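Long-range contact in cystathionine beta-lyase family protein, YNBB B.subtilis ortholog (Clostridium acetobutylicum, PDB 3HVY), which carries covalently bound pyridoxal phosphate and is probably a carbon-sulfur lyase of the methionine gamma-lyase family, with a putative role in aluminium resistance: residues Leu317-Lys325 with Gln335-Lys344. Residues are numbered along the deposited sequence; the frame is centred on the assembly and turned at random.
Sequences LAGFDVLPK and QAIKFNDEKK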
loop_
_atom_site.group_PDB
_atom_site.type_symbol
_atom_site.label_atom_id
_atom_site.label_comp_id
_atom_site.label_asym_id
_atom_site.label_seq_id
_atom_site.Cartn_x
_atom_site.Cartn_y
_atom_site.Cartn_z
ATOM N N LEU D 317 -16.511 -41.879 8.080
ATOM C CA LEU D 317 -15.989 -42.876 9.002
ATOM C C LEU D 317 -16.577 -42.697 10.403
ATOM O O LEU D 317 -16.807 -43.671 11.128
ATOM C CB LEU D 317 -14.467 -42.831 9.053
ATOM C CG LEU D 317 -13.730 -43.175 7.778
ATOM C CD1 LEU D 317 -12.284 -43.611 8.059
ATOM C CD2 LEU D 317 -14.516 -44.270 7.050
ATOM N N ALA D 318 -16.881 -41.454 10.757
ATOM C CA ALA D 318 -17.493 -41.117 12.039
ATOM C C ALA D 318 -19.008 -41.343 12.103
ATOM O O ALA D 318 -19.606 -41.090 13.132
ATOM C CB ALA D 318 -17.178 -39.643 12.388
ATOM N N GLY D 319 -19.631 -41.723 10.994
ATOM C CA GLY D 319 -21.058 -42.025 10.960
ATOM C C GLY D 319 -21.937 -41.031 10.219
ATOM O O GLY D 319 -23.112 -41.264 10.086
ATOM N N PHE D 320 -21.373 -39.942 9.695
ATOM C CA PHE D 320 -22.181 -38.907 9.088
ATOM C C PHE D 320 -22.403 -39.088 7.592
ATOM O O PHE D 320 -21.488 -39.516 6.848
ATOM C CB PHE D 320 -21.535 -37.541 9.336
ATOM C CG PHE D 320 -21.465 -37.147 10.788
ATOM C CD1 PHE D 320 -22.580 -36.569 11.417
ATOM C CD2 PHE D 320 -20.323 -37.368 11.532
ATOM C CE1 PHE D 320 -22.527 -36.185 12.734
ATOM C CE2 PHE D 320 -20.266 -37.010 12.867
ATOM C CZ PHE D 320 -21.351 -36.421 13.479
ATOM N N ASP D 321 -23.619 -38.719 7.158
ATOM C CA ASP D 321 -23.920 -38.587 5.736
ATOM C C ASP D 321 -23.258 -37.276 5.298
ATOM O O ASP D 321 -23.399 -36.251 5.970
ATOM C CB ASP D 321 -25.431 -38.550 5.497
ATOM C CG ASP D 321 -25.811 -38.892 4.040
ATOM O OD1 ASP D 321 -27.024 -38.900 3.734
ATOM O OD2 ASP D 321 -24.885 -39.164 3.220
ATOM N N VAL D 322 -22.490 -37.324 4.216
ATOM C CA VAL D 322 -21.766 -36.157 3.692
ATOM C C VAL D 322 -22.105 -36.019 2.225
ATOM O O VAL D 322 -22.562 -36.978 1.576
ATOM C CB VAL D 322 -20.231 -36.299 3.892
ATOM C CG1 VAL D 322 -19.930 -36.587 5.352
ATOM C CG2 VAL D 322 -19.623 -37.415 2.997
ATOM N N LEU D 323 -21.862 -34.829 1.674
ATOM C CA LEU D 323 -22.064 -34.614 0.263
ATOM C C LEU D 323 -21.187 -33.495 -0.231
ATOM O O LEU D 323 -21.209 -32.413 0.343
ATOM C CB LEU D 323 -23.506 -34.272 -0.003
ATOM C CG LEU D 323 -23.934 -34.389 -1.458
ATOM C CD1 LEU D 323 -23.962 -35.898 -1.846
ATOM C CD2 LEU D 323 -25.300 -33.774 -1.587
ATOM N N PRO D 324 -20.427 -33.738 -1.308
ATOM C CA PRO D 324 -20.317 -34.997 -2.036
ATOM C C PRO D 324 -19.560 -36.049 -1.241
ATOM O O PRO D 324 -18.962 -35.725 -0.181
ATOM C CB PRO D 324 -19.477 -34.622 -3.278
ATOM C CG PRO D 324 -19.527 -33.139 -3.339
ATOM C CD PRO D 324 -19.630 -32.673 -1.933
ATOM N N LYS D 325 -19.556 -37.290 -1.754
ATOM C CA LYS D 325 -18.809 -38.369 -1.110
ATOM C C LYS D 325 -17.356 -38.189 -1.472
ATOM O O LYS D 325 -17.056 -37.506 -2.422
ATOM C CB LYS D 325 -19.312 -39.729 -1.563
ATOM C CG LYS D 325 -20.800 -39.907 -1.290
ATOM C CD LYS D 325 -21.180 -39.764 0.136
ATOM C CE LYS D 325 -22.740 -39.745 0.182
ATOM N NZ LYS D 325 -23.143 -39.982 1.534
ATOM N N GLN D 335 -17.727 -28.719 0.931
ATOM C CA GLN D 335 -18.063 -29.999 1.500
ATOM C C GLN D 335 -19.194 -29.774 2.465
ATOM O O GLN D 335 -19.074 -28.932 3.348
ATOM C CB GLN D 335 -16.920 -30.593 2.316
ATOM C CG GLN D 335 -17.193 -32.014 2.824
ATOM C CD GLN D 335 -17.546 -32.975 1.692
ATOM O OE1 GLN D 335 -16.809 -33.067 0.726
ATOM N NE2 GLN D 335 -18.662 -33.712 1.829
ATOM N N ALA D 336 -20.250 -30.567 2.326
ATOM C CA ALA D 336 -21.426 -30.540 3.223
ATOM C C ALA D 336 -21.427 -31.777 4.129
ATOM O O ALA D 336 -20.994 -32.858 3.718
ATOM C CB ALA D 336 -22.757 -30.429 2.397
ATOM N N ILE D 337 -21.899 -31.605 5.361
ATOM C CA ILE D 337 -21.935 -32.658 6.349
ATOM C C ILE D 337 -23.332 -32.572 7.028
ATOM O O ILE D 337 -23.691 -31.509 7.525
ATOM C CB ILE D 337 -20.870 -32.443 7.444
ATOM C CG1 ILE D 337 -19.456 -32.184 6.850
ATOM C CG2 ILE D 337 -20.893 -33.625 8.473
ATOM C CD1 ILE D 337 -18.446 -31.680 7.889
ATOM N N LYS D 338 -24.113 -33.647 6.998
ATOM C CA LYS D 338 -25.438 -33.664 7.656
ATOM C C LYS D 338 -25.263 -34.106 9.114
ATOM O O LYS D 338 -25.150 -35.275 9.412
ATOM C CB LYS D 338 -26.385 -34.573 6.901
ATOM C CG LYS D 338 -27.831 -34.534 7.359
ATOM C CD LYS D 338 -28.745 -35.427 6.525
ATOM C CE LYS D 338 -28.846 -34.945 5.060
ATOM N NZ LYS D 338 -29.903 -35.637 4.252
ATOM N N PHE D 339 -25.227 -33.147 10.024
ATOM C CA PHE D 339 -25.002 -33.470 11.436
ATOM C C PHE D 339 -26.239 -34.107 12.091
ATOM O O PHE D 339 -26.095 -34.908 13.003
ATOM C CB PHE D 339 -24.515 -32.230 12.195
ATOM C CG PHE D 339 -23.137 -31.792 11.805
ATOM C CD1 PHE D 339 -22.026 -32.401 12.361
ATOM C CD2 PHE D 339 -22.953 -30.828 10.846
ATOM C CE1 PHE D 339 -20.776 -32.026 12.002
ATOM C CE2 PHE D 339 -21.702 -30.425 10.483
ATOM C CZ PHE D 339 -20.608 -31.027 11.061
ATOM N N ASN D 340 -27.431 -33.764 11.597
ATOM C CA ASN D 340 -28.719 -34.272 12.108
ATOM C C ASN D 340 -28.926 -33.916 13.573
ATOM O O ASN D 340 -29.634 -34.628 14.294
ATOM C CB ASN D 340 -28.857 -35.793 11.945
ATOM C CG ASN D 340 -29.374 -36.200 10.595
ATOM O OD1 ASN D 340 -30.315 -35.595 10.062
ATOM N ND2 ASN D 340 -28.760 -37.251 10.016
ATOM N N ASP D 341 -28.292 -32.832 14.013
ATOM C CA ASP D 341 -28.326 -32.438 15.393
ATOM C C ASP D 341 -27.758 -31.014 15.499
ATOM O O ASP D 341 -26.659 -30.728 15.003
ATOM C CB ASP D 341 -27.533 -33.452 16.251
ATOM C CG ASP D 341 -27.558 -33.119 17.730
ATOM O OD1 ASP D 341 -28.614 -33.307 18.379
ATOM O OD2 ASP D 341 -26.523 -32.663 18.243
ATOM N N GLU D 342 -28.498 -30.138 16.176
ATOM C CA GLU D 342 -28.123 -28.755 16.274
ATOM C C GLU D 342 -26.832 -28.551 17.058
ATOM O O GLU D 342 -25.958 -27.821 16.628
ATOM C CB GLU D 342 -29.255 -27.945 16.879
ATOM C CG GLU D 342 -28.971 -26.448 16.899
ATOM C CD GLU D 342 -30.188 -25.617 17.304
ATOM O OE1 GLU D 342 -31.240 -26.228 17.589
ATOM O OE2 GLU D 342 -30.090 -24.361 17.318
ATOM N N LYS D 343 -26.685 -29.233 18.173
ATOM C CA LYS D 343 -25.497 -29.058 18.979
ATOM C C LYS D 343 -24.259 -29.475 18.211
ATOM O O LYS D 343 -23.255 -28.759 18.216
ATOM C CB LYS D 343 -25.561 -29.879 20.230
ATOM C CG LYS D 343 -24.358 -29.692 21.132
ATOM C CD LYS D 343 -24.595 -30.265 22.528
ATOM C CE LYS D 343 -23.634 -29.689 23.565
ATOM N NZ LYS D 343 -22.198 -30.040 23.324
ATOM N N LYS D 344 -24.326 -30.649 17.588
ATOM C CA LYS D 344 -23.184 -31.183 16.803
ATOM C C LYS D 344 -22.731 -30.206 15.715
ATOM O O LYS D 344 -21.535 -29.960 15.522
ATOM C CB LYS D 344 -23.529 -32.557 16.219
ATOM C CG LYS D 344 -23.629 -33.657 17.254
ATOM C CD LYS D 344 -24.103 -34.936 16.596
ATOM C CE LYS D 344 -24.151 -36.091 17.550
ATOM N NZ LYS D 344 -24.694 -37.268 16.830
HETATM O O HOH W 1 -25.613 -37.919 8.924
#
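Leu323 and Ala336 exchange two backbone hydrogen bonds, joining 321-323 to 334-338 as an antiparallel beta hairpin at the border of the chain's five-stranded sheet. A third bond runs from Lys338 N to Asp321 O (2.9 Å); the return link, from Asp321 N to Lys338 O, passes through a water that accepts from the first and donates to the second. Between these links, Val322 and Ile337 form a non-hydrogen-bonded pair, their beta-branched apolar side chains suiting extended strands and the buried face turned to helix 287-317. At the hairpin's open end, Phe320 before the first strand and Phe339 after the second offer flat rings for a T-shaped pair, the edge of Phe339 toward the face of Phe320, planes at 64°. Ile337 CG2 bridges them, meeting Phe320 CB at 4.1 Å and lying over one Phe339 face, offset toward the rim. Met315 packs on both phenylalanines, Cys311 on Ile337. Gln335 suits the other end because its bent side chain lets one amide nitrogen serve two carbonyls, while Arg330 holds OE1. Gln335 NE2 donates to Pro324 O, just past strand 321-323, at 2.9 Å in the carbonyl plane. Gln335 NE2 also reaches Ala336 O (3.1 Å), from the face of its carbonyl plane opposite Leu323 N.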